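Local coordinates for quinonprotein alcohol dehydrogenase-like protein (Bacteroides thetaiotaomicron VPI-5482, PDB 4R5O) that is of unknown function but combines an immunoglobulin-like beta-sandwich domain with a seven-bladed beta-propeller and binds calcium ions, at residues D396-I400 and T412-S418; T374-N380 and V419-F425; G110-F114 and Q124-A128. One frame throughout, in Å; residues are numbered along the deposited sequence. Where two conformers were deposited one is given.

Interaction 1. Residues D396-I400 and T412-S418; sequences DESKI and TVDCGES. With CA (calcium ion), chain M.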
loop_
_atom_site.group_PDB
_atom_site.type_symbol
_atom_site.label_atom_id
_atom_site.label_comp_id
_atom_site.label_asym_id
_atom_site.label_seq_id
_atom_site.Cartn_x
_atom_site.Cartn_y
_atom_site.Cartn_z
ATOM N N ASP A 396 18.101 -9.957 10.750
ATOM C CA ASP A 396 17.295 -9.432 9.628
ATOM C C ASP A 396 15.938 -10.205 9.560
ATOM O O ASP A 396 15.614 -10.901 8.583
ATOM C CB ASP A 396 18.037 -9.472 8.257
ATOM C CG ASP A 396 17.244 -8.928 7.061
ATOM O OD1 ASP A 396 16.560 -7.884 7.216
ATOM O OD2 ASP A 396 17.328 -9.533 5.964
ATOM N N GLU A 397 15.171 -10.087 10.641
ATOM C CA GLU A 397 13.854 -10.679 10.751
ATOM C C GLU A 397 12.927 -9.568 11.240
ATOM O O GLU A 397 13.192 -8.910 12.256
ATOM C CB GLU A 397 13.842 -11.948 11.617
ATOM C CG GLU A 397 14.658 -11.879 12.894
ATOM C CD GLU A 397 14.955 -13.209 13.562
ATOM O OE1 GLU A 397 14.617 -14.269 12.983
ATOM O OE2 GLU A 397 15.635 -13.189 14.614
ATOM N N SER A 398 11.898 -9.293 10.429
ATOM C CA SER A 398 10.961 -8.225 10.692
ATOM C C SER A 398 9.584 -8.759 11.044
ATOM O O SER A 398 9.164 -9.834 10.584
ATOM C CB SER A 398 10.864 -7.304 9.484
ATOM O OG SER A 398 12.130 -6.724 9.231
ATOM N N LYS A 399 8.879 -7.977 11.854
ATOM C CA LYS A 399 7.545 -8.288 12.307
ATOM C C LYS A 399 6.706 -7.019 12.423
ATOM O O LYS A 399 7.252 -5.925 12.567
ATOM C CB LYS A 399 7.582 -9.030 13.658
ATOM C CG LYS A 399 8.224 -8.243 14.795
ATOM C CD LYS A 399 8.285 -9.048 16.066
ATOM C CE LYS A 399 9.084 -8.348 17.128
ATOM N NZ LYS A 399 9.128 -9.163 18.364
ATOM N N ILE A 400 5.375 -7.180 12.354
ATOM C CA ILE A 400 4.418 -6.108 12.592
ATOM C C ILE A 400 3.730 -6.459 13.906
ATOM O O ILE A 400 3.074 -7.495 13.999
ATOM C CB ILE A 400 3.424 -5.838 11.425
ATOM C CG1 ILE A 400 4.161 -5.472 10.132
ATOM C CG2 ILE A 400 2.431 -4.751 11.828
ATOM C CD1 ILE A 400 3.267 -5.437 8.908
ATOM N N THR A 412 1.008 -10.433 15.920
ATOM C CA THR A 412 2.382 -10.461 15.462
ATOM C C THR A 412 2.324 -11.028 14.057
ATOM O O THR A 412 1.842 -12.150 13.864
ATOM C CB THR A 412 3.301 -11.226 16.429
ATOM O OG1 THR A 412 3.229 -10.634 17.723
ATOM C CG2 THR A 412 4.757 -11.237 15.966
ATOM N N VAL A 413 2.728 -10.233 13.074
ATOM C CA VAL A 413 2.776 -10.632 11.671
ATOM C C VAL A 413 4.241 -10.859 11.325
ATOM O O VAL A 413 5.026 -9.914 11.370
ATOM C CB VAL A 413 2.096 -9.592 10.747
ATOM C CG1 VAL A 413 1.985 -10.110 9.314
ATOM C CG2 VAL A 413 0.728 -9.190 11.282
ATOM N N ASP A 414 4.633 -12.102 11.054
ATOM C CA ASP A 414 6.019 -12.395 10.706
ATOM C C ASP A 414 6.227 -11.991 9.262
ATOM O O ASP A 414 5.412 -12.321 8.408
ATOM C CB ASP A 414 6.373 -13.874 10.965
ATOM C CG ASP A 414 7.836 -14.261 10.749
ATOM O OD1 ASP A 414 8.706 -13.346 10.723
ATOM O OD2 ASP A 414 8.121 -15.481 10.651
ATOM N N CYS A 415 7.264 -11.197 9.007
ATOM C CA CYS A 415 7.531 -10.687 7.668
ATOM C C CYS A 415 8.868 -11.231 7.145
ATOM O O CYS A 415 9.178 -11.048 5.962
ATOM C CB CYS A 415 7.512 -9.159 7.670
ATOM S SG CYS A 415 5.889 -8.441 8.026
ATOM N N GLY A 416 9.624 -11.891 8.018
ATOM C CA GLY A 416 10.910 -12.479 7.676
ATOM C C GLY A 416 11.956 -11.475 7.258
ATOM O O GLY A 416 12.129 -10.450 7.907
ATOM N N GLU A 417 12.620 -11.752 6.140
ATOM C CA GLU A 417 13.719 -10.974 5.570
ATOM C C GLU A 417 13.253 -9.713 4.829
ATOM O O GLU A 417 14.087 -8.847 4.515
ATOM C CB GLU A 417 14.503 -11.854 4.594
ATOM C CG GLU A 417 15.282 -12.955 5.293
ATOM C CD GLU A 417 16.009 -13.928 4.389
ATOM O OE1 GLU A 417 15.564 -14.128 3.234
ATOM O OE2 GLU A 417 16.977 -14.558 4.874
ATOM N N SER A 418 11.946 -9.603 4.560
ATOM C CA SER A 418 11.379 -8.476 3.839
ATOM C C SER A 418 10.668 -7.536 4.823
ATOM O O SER A 418 9.647 -7.894 5.414
ATOM C CB SER A 418 10.435 -8.958 2.736
ATOM O OG SER A 418 9.418 -9.807 3.240
HETATM CA CA CA M . 1.490 -14.345 13.321
HETATM O O HOH W 1 1.033 -13.939 10.735
HETATM O O HOH W 2 4.001 -14.648 13.788
#
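S398 faces both C415 and G416 in a classic beta bulge, which lies in the antiparallel hairpin formed by the two outer strands of a propeller blade. The S398 carbonyl O takes a firm bond from C415 N at 2.8 Å and a weak one from G416 N, while S398 N donates to G416 O at 2.8 Å, lying in that carbonyl's plane on a lone pair. Beyond the bulge the register returns to normal pairing: I400 and V413 exchange two backbone bonds, with K399 and D414 as the non-hydrogen-bonded pair between.

The face bearing I400, V413 and S398 is mostly apolar, covered by F104 and Y106 of strand 103-108 and by P420. I400 CB meets V413 CB at 4.0 Å, and I400 CG1 touches C415 SG; the branched pair and the slim sulfur offer nonpolar surface to Y106 and P420. S398 can share this face because its OG is bonded to T391 in the next strand of the blade. On the other face, with D414, the backbone pairing sets K399 CB by V413 O. From there chi1 of 61° and an extended chain carry K399 past T412 CG2 and lead its amine away.

Several residues shape the bulged end. D414 turns CG anti to its amide (chi1 -175°), and OD1 accepts from G416 N at 3.2 Å in an Asx turn, approached from above the carboxylate plane. G416 has positive phi and follows C415 in a type II' turn, a place suited to glycine. Past it, D396 and E417 cross at about a right angle, and their nearby carboxylates may disfavour each other's charge. At the other end T412 offers calcium its carbonyl O at 2.3 Å, beside two water ligands. The turn closes with S418 OG donating to C415 O at 3.0 Å.

Interaction 2. Residues T374-N380 and V419-F425; sequences TAPLQLN and VPSQILF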
loop_
_atom_site.group_PDB
_atom_site.type_symbol
_atom_site.label_atom_id
_atom_site.label_comp_id
_atom_site.label_asym_id
_atom_site.label_seq_id
_atom_site.Cartn_x
_atom_site.Cartn_y
_atom_site.Cartn_z
ATOM N N THR A 374 11.591 0.151 12.112
ATOM C CA THR A 374 12.132 0.392 10.772
ATOM C C THR A 374 11.087 0.826 9.720
ATOM O O THR A 374 11.370 0.765 8.522
ATOM C CB THR A 374 12.791 -0.905 10.287
ATOM O OG1 THR A 374 11.832 -1.974 10.362
ATOM C CG2 THR A 374 14.052 -1.263 11.111
ATOM N N ALA A 375 9.927 1.323 10.152
ATOM C CA ALA A 375 8.888 1.812 9.251
ATOM C C ALA A 375 8.036 2.821 9.962
ATOM O O ALA A 375 8.067 2.828 11.199
ATOM C CB ALA A 375 8.036 0.670 8.739
ATOM N N PRO A 376 7.269 3.702 9.250
ATOM C CA PRO A 376 6.408 4.653 9.972
ATOM C C PRO A 376 5.337 3.955 10.806
ATOM O O PRO A 376 4.889 2.867 10.443
ATOM C CB PRO A 376 5.765 5.470 8.853
ATOM C CG PRO A 376 5.861 4.660 7.677
ATOM C CD PRO A 376 7.116 3.866 7.791
ATOM N N LEU A 377 4.946 4.571 11.931
ATOM C CA LEU A 377 3.859 4.046 12.756
ATOM C C LEU A 377 2.537 4.166 12.036
ATOM O O LEU A 377 2.344 5.106 11.255
ATOM C CB LEU A 377 3.774 4.794 14.092
ATOM C CG LEU A 377 4.950 4.731 15.070
ATOM C CD1 LEU A 377 4.745 5.718 16.208
ATOM C CD2 LEU A 377 5.158 3.310 15.596
ATOM N N GLN A 378 1.623 3.243 12.301
ATOM C CA GLN A 378 0.260 3.303 11.761
ATOM C C GLN A 378 -0.718 3.085 12.914
ATOM O O GLN A 378 -0.412 2.415 13.901
ATOM C CB GLN A 378 0.028 2.313 10.605
ATOM C CG GLN A 378 -1.348 2.363 9.940
ATOM C CD GLN A 378 -1.662 3.680 9.277
ATOM O OE1 GLN A 378 -1.909 4.674 9.940
ATOM N NE2 GLN A 378 -1.847 3.671 7.963
ATOM N N LEU A 379 -1.873 3.708 12.804
ATOM C CA LEU A 379 -2.901 3.581 13.809
ATOM C C LEU A 379 -4.201 3.257 13.164
ATOM O O LEU A 379 -4.537 3.817 12.114
ATOM C CB LEU A 379 -3.026 4.871 14.635
ATOM C CG LEU A 379 -3.823 4.791 15.944
ATOM C CD1 LEU A 379 -3.000 4.136 17.036
ATOM C CD2 LEU A 379 -4.164 6.175 16.433
ATOM N N ASN A 380 -4.933 2.340 13.796
ATOM C CA ASN A 380 -6.291 1.997 13.433
ATOM C C ASN A 380 -7.198 2.993 14.148
ATOM O O ASN A 380 -7.269 2.954 15.376
ATOM C CB ASN A 380 -6.582 0.551 13.778
ATOM C CG ASN A 380 -7.936 0.083 13.335
ATOM O OD1 ASN A 380 -8.946 0.760 13.490
ATOM N ND2 ASN A 380 -7.993 -1.126 12.824
ATOM N N VAL A 419 11.247 -6.327 4.998
ATOM C CA VAL A 419 10.746 -5.263 5.882
ATOM C C VAL A 419 9.489 -4.604 5.282
ATOM O O VAL A 419 9.573 -4.060 4.171
ATOM C CB VAL A 419 11.822 -4.178 6.169
ATOM C CG1 VAL A 419 11.309 -3.152 7.169
ATOM C CG2 VAL A 419 13.122 -4.802 6.673
ATOM N N PRO A 420 8.344 -4.579 6.005
ATOM C CA PRO A 420 7.181 -3.855 5.476
ATOM C C PRO A 420 7.466 -2.352 5.518
ATOM O O PRO A 420 8.074 -1.862 6.480
ATOM C CB PRO A 420 6.013 -4.280 6.374
ATOM C CG PRO A 420 6.619 -5.014 7.502
ATOM C CD PRO A 420 8.084 -5.136 7.350
ATOM N N SER A 421 7.109 -1.638 4.443
ATOM C CA SER A 421 7.408 -0.205 4.331
ATOM C C SER A 421 6.237 0.684 4.753
ATOM O O SER A 421 6.455 1.850 5.126
ATOM C CB SER A 421 7.793 0.138 2.896
ATOM O OG SER A 421 6.795 -0.257 1.968
ATOM N N GLN A 422 5.010 0.139 4.684
ATOM C CA GLN A 422 3.785 0.865 4.971
ATOM C C GLN A 422 2.617 -0.079 5.248
ATOM O O GLN A 422 2.619 -1.182 4.738
ATOM C CB GLN A 422 3.489 1.719 3.744
ATOM C CG GLN A 422 2.326 2.634 3.872
ATOM C CD GLN A 422 2.341 3.550 2.735
ATOM O OE1 GLN A 422 3.122 3.383 1.809
ATOM N NE2 GLN A 422 1.498 4.553 2.802
ATOM N N ILE A 423 1.625 0.377 6.035
ATOM C CA ILE A 423 0.382 -0.286 6.429
ATOM C C ILE A 423 -0.756 0.593 5.957
ATOM O O ILE A 423 -0.729 1.803 6.166
ATOM C CB ILE A 423 0.347 -0.568 7.970
ATOM C CG1 ILE A 423 1.442 -1.591 8.336
ATOM C CG2 ILE A 423 -1.066 -1.044 8.439
ATOM C CD1 ILE A 423 1.551 -1.896 9.687
ATOM N N LEU A 424 -1.745 -0.009 5.300
ATOM C CA LEU A 424 -2.894 0.685 4.703
ATOM C C LEU A 424 -4.198 0.029 5.073
ATOM O O LEU A 424 -4.211 -1.180 5.280
ATOM C CB LEU A 424 -2.745 0.671 3.161
ATOM C CG LEU A 424 -1.533 1.386 2.578
ATOM C CD1 LEU A 424 -1.143 0.805 1.251
ATOM C CD2 LEU A 424 -1.722 2.911 2.537
ATOM N N PHE A 425 -5.303 0.813 5.095
ATOM C CA PHE A 425 -6.662 0.300 5.317
ATOM C C PHE A 425 -7.441 0.407 3.992
ATOM O O PHE A 425 -7.028 1.183 3.128
ATOM C CB PHE A 425 -7.368 1.030 6.471
ATOM C CG PHE A 425 -6.588 0.942 7.768
ATOM C CD1 PHE A 425 -6.587 -0.227 8.526
ATOM C CD2 PHE A 425 -5.848 2.030 8.231
ATOM C CE1 PHE A 425 -5.849 -0.307 9.709
ATOM C CE2 PHE A 425 -5.117 1.944 9.418
ATOM C CZ PHE A 425 -5.118 0.773 10.141
#
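Q378 and F425 bury the most surface here, with I423 next, where segments from two adjacent propeller blades run side by side in nearly the same direction. They belong to different sheets: segment 419-425 pairs by its backbone with V107 on strand 103-108, so that side chains carry most of this blade-to-blade contact.

Q378 crosses the gap. Its CG stands anti to the backbone N (chi1 -177°), which lays it against I423 CG2 at 3.7 Å; the bend at chi2, 62°, then carries the amide to the I423 carbonyl. NE2 donates to I423 O at 2.8 Å, from 40° above the carbonyl plane. The other end of the amide is also held, since OE1 accepts from L379 N at 3.0 Å on a lone pair. Glutamine suits the place because its methylene groups pack against isoleucine while its amide donates and accepts at once.

F425 slides past Q378 in the opposite direction, its CE2 at 3.8 Å from Q378 CG. The same ring reaches the following backbone obliquely, with CZ 3.7 Å from N380 CA, and N380 crosses it at about a right angle, its ND2 being bonded to Y387 OH. At the far end, A375 CB abuts P420 O and P376 CD approaches S421 O.

V419 CG1 lies against T374 OG1, whose hydroxyl is bonded to T391. The chemistry is thus mixed: carbon packs on carbon and on oxygens, with one hydrogen bond across the segments. Because OE1 accepts from a backbone N-H and NE2 donates to a carbonyl, the two ends of the Q378 amide can be told apart, and its rotation is probably restrained.

Interaction 3. Residues G110-F114 and Q124-A128; sequences GTFNF and QDCYA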
loop_
_atom_site.group_PDB
_atom_site.type_symbol
_atom_site.label_atom_id
_atom_site.label_comp_id
_atom_site.label_asym_id
_atom_site.label_seq_id
_atom_site.Cartn_x
_atom_site.Cartn_y
_atom_site.Cartn_z
ATOM N N GLY A 110 7.692 -5.996 -2.156
ATOM C CA GLY A 110 7.244 -5.251 -3.321
ATOM C C GLY A 110 5.849 -5.506 -3.821
ATOM O O GLY A 110 5.617 -5.426 -5.022
ATOM N N THR A 111 4.902 -5.766 -2.915
ATOM C CA THR A 111 3.497 -6.013 -3.288
ATOM C C THR A 111 2.555 -5.738 -2.108
ATOM O O THR A 111 3.009 -5.529 -0.984
ATOM C CB THR A 111 3.300 -7.481 -3.801
ATOM O OG1 THR A 111 1.927 -7.677 -4.158
ATOM C CG2 THR A 111 3.731 -8.546 -2.795
ATOM N N PHE A 112 1.239 -5.783 -2.377
ATOM C CA PHE A 112 0.215 -5.627 -1.342
ATOM C C PHE A 112 -0.127 -6.973 -0.733
ATOM O O PHE A 112 -0.555 -7.876 -1.447
ATOM C CB PHE A 112 -1.059 -4.959 -1.865
ATOM C CG PHE A 112 -0.926 -3.521 -2.301
ATOM C CD1 PHE A 112 -1.107 -2.484 -1.399
ATOM C CD2 PHE A 112 -0.709 -3.200 -3.634
ATOM C CE1 PHE A 112 -1.042 -1.146 -1.824
ATOM C CE2 PHE A 112 -0.622 -1.867 -4.048
ATOM C CZ PHE A 112 -0.787 -0.848 -3.142
ATOM N N ASN A 113 0.063 -7.094 0.590
ATOM C CA ASN A 113 -0.238 -8.275 1.409
ATOM C C ASN A 113 -1.347 -7.931 2.412
ATOM O O ASN A 113 -1.393 -6.785 2.878
ATOM C CB ASN A 113 1.016 -8.747 2.125
ATOM C CG ASN A 113 2.240 -8.818 1.256
ATOM O OD1 ASN A 113 2.473 -9.787 0.544
ATOM N ND2 ASN A 113 3.062 -7.782 1.304
ATOM N N PHE A 114 -2.251 -8.872 2.733
ATOM C CA PHE A 114 -3.326 -8.537 3.667
ATOM C C PHE A 114 -3.282 -9.395 4.919
ATOM O O PHE A 114 -3.180 -10.614 4.819
ATOM C CB PHE A 114 -4.710 -8.672 3.017
ATOM C CG PHE A 114 -5.863 -8.281 3.923
ATOM C CD1 PHE A 114 -6.173 -6.942 4.146
ATOM C CD2 PHE A 114 -6.682 -9.253 4.493
ATOM C CE1 PHE A 114 -7.272 -6.586 4.936
ATOM C CE2 PHE A 114 -7.758 -8.894 5.319
ATOM C CZ PHE A 114 -8.035 -7.565 5.549
ATOM N N GLN A 124 -0.304 -13.372 1.412
ATOM C CA GLN A 124 0.804 -12.747 0.711
ATOM C C GLN A 124 0.484 -12.517 -0.750
ATOM O O GLN A 124 -0.071 -13.392 -1.406
ATOM C CB GLN A 124 2.079 -13.596 0.828
ATOM C CG GLN A 124 2.665 -13.636 2.242
ATOM C CD GLN A 124 3.973 -14.382 2.298
ATOM O OE1 GLN A 124 4.399 -15.055 1.346
ATOM N NE2 GLN A 124 4.654 -14.279 3.425
ATOM N N ASP A 125 0.848 -11.323 -1.251
ATOM C CA ASP A 125 0.756 -10.879 -2.639
ATOM C C ASP A 125 -0.691 -10.996 -3.158
ATOM O O ASP A 125 -0.970 -11.655 -4.147
ATOM C CB ASP A 125 1.733 -11.695 -3.517
ATOM C CG ASP A 125 1.974 -11.170 -4.914
ATOM O OD1 ASP A 125 1.586 -10.011 -5.189
ATOM O OD2 ASP A 125 2.604 -11.896 -5.721
ATOM N N CYS A 126 -1.586 -10.282 -2.506
ATOM C CA CYS A 126 -2.983 -10.176 -2.872
ATOM C C CYS A 126 -3.122 -9.352 -4.155
ATOM O O CYS A 126 -4.153 -9.397 -4.830
ATOM C CB CYS A 126 -3.768 -9.551 -1.722
ATOM S SG CYS A 126 -3.855 -10.588 -0.235
ATOM N N TYR A 127 -2.094 -8.563 -4.479
ATOM C CA TYR A 127 -2.142 -7.717 -5.663
ATOM C C TYR A 127 -2.105 -8.597 -6.917
ATOM O O TYR A 127 -2.917 -8.393 -7.809
ATOM C CB TYR A 127 -1.007 -6.691 -5.657
ATOM C CG TYR A 127 -1.050 -5.797 -6.871
ATOM C CD1 TYR A 127 -1.924 -4.707 -6.933
ATOM C CD2 TYR A 127 -0.261 -6.068 -7.985
ATOM C CE1 TYR A 127 -1.996 -3.908 -8.078
ATOM C CE2 TYR A 127 -0.331 -5.284 -9.129
ATOM C CZ TYR A 127 -1.181 -4.197 -9.165
ATOM O OH TYR A 127 -1.193 -3.456 -10.308
ATOM N N ALA A 128 -1.211 -9.594 -6.961
ATOM C CA ALA A 128 -1.090 -10.490 -8.100
ATOM C C ALA A 128 -2.379 -11.326 -8.308
ATOM O O ALA A 128 -2.985 -11.209 -9.378
ATOM C CB ALA A 128 0.110 -11.411 -7.916
#
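T111 and D125 cross at about a right angle, and the hydroxyl of one reaches the carboxylate of the other: T111 OG1 donates to D125 OD1 at 2.6 Å, from 36° above the carboxylate plane. This joins a central strand of the propeller's closing blade to the N-terminus of the short helix 126-129. D125 is the N-cap, and the same OD1 accepts a weak bond from A128 N. With OG1 placed anti to the T111 backbone N (chi1 -180°), the hydroxyl also lies against Y127 CB, while CG2 covers D125 from the other branch.

The ring of F112 brushes that of Y127. The two side chains cross obliquely, F112 CD2 at 3.8 Å from Y127 CD1, and L136 packs against both. F112 also meets F153 of the neighbouring blade with ring planes nearly parallel, so a large flat side chain serves both contacts. Its carbonyl O faces the helix start, taking C126 N at 2.8 Å almost in line with the C=O bond and Y127 N only weakly.

N113 swings its amide the other way. Its OD1 accepts from D125 N at 2.9 Å, the donor tilted from the carbonyl plane, and ND2 is bonded to the carbonyls of Y106 and A108, which makes asparagine apt as a bridge between strand 103-108 and the residue preceding the helix. Beyond it, F114 CB rests on C126 SG at 3.9 Å.

Every backbone N-H from D125 to A128 thus has an acceptor, two of the bonds being weak, in a largely buried setting. The N-terminal end of the short helix, with A128 N and the T111 hydroxyl both directed at OD1, would probably favour the charged form of D125.

In the fold
Along the chain interaction 3 comes first, and interaction 1 is nested inside the loop closed by interaction 2. Interactions 2 and 3 share the sheet in which strand 422-424, from the C-terminal end, joins strands 103-108, 111-116 and 121-123; this is the "Velcro" closure familiar in beta-propellers. Interaction 1 lies in the preceding blade, whose strand 371-379 also enters interaction 2, so interaction 2 joins the two sheets. The centres of interactions 1 and 2 are about 12 Å apart, and they pack directly, as C415 and I400 on P420. The centres of interactions 2 and 3 are about 14 Å apart, touching through L424 and F112. Together they span the seam closing the ring.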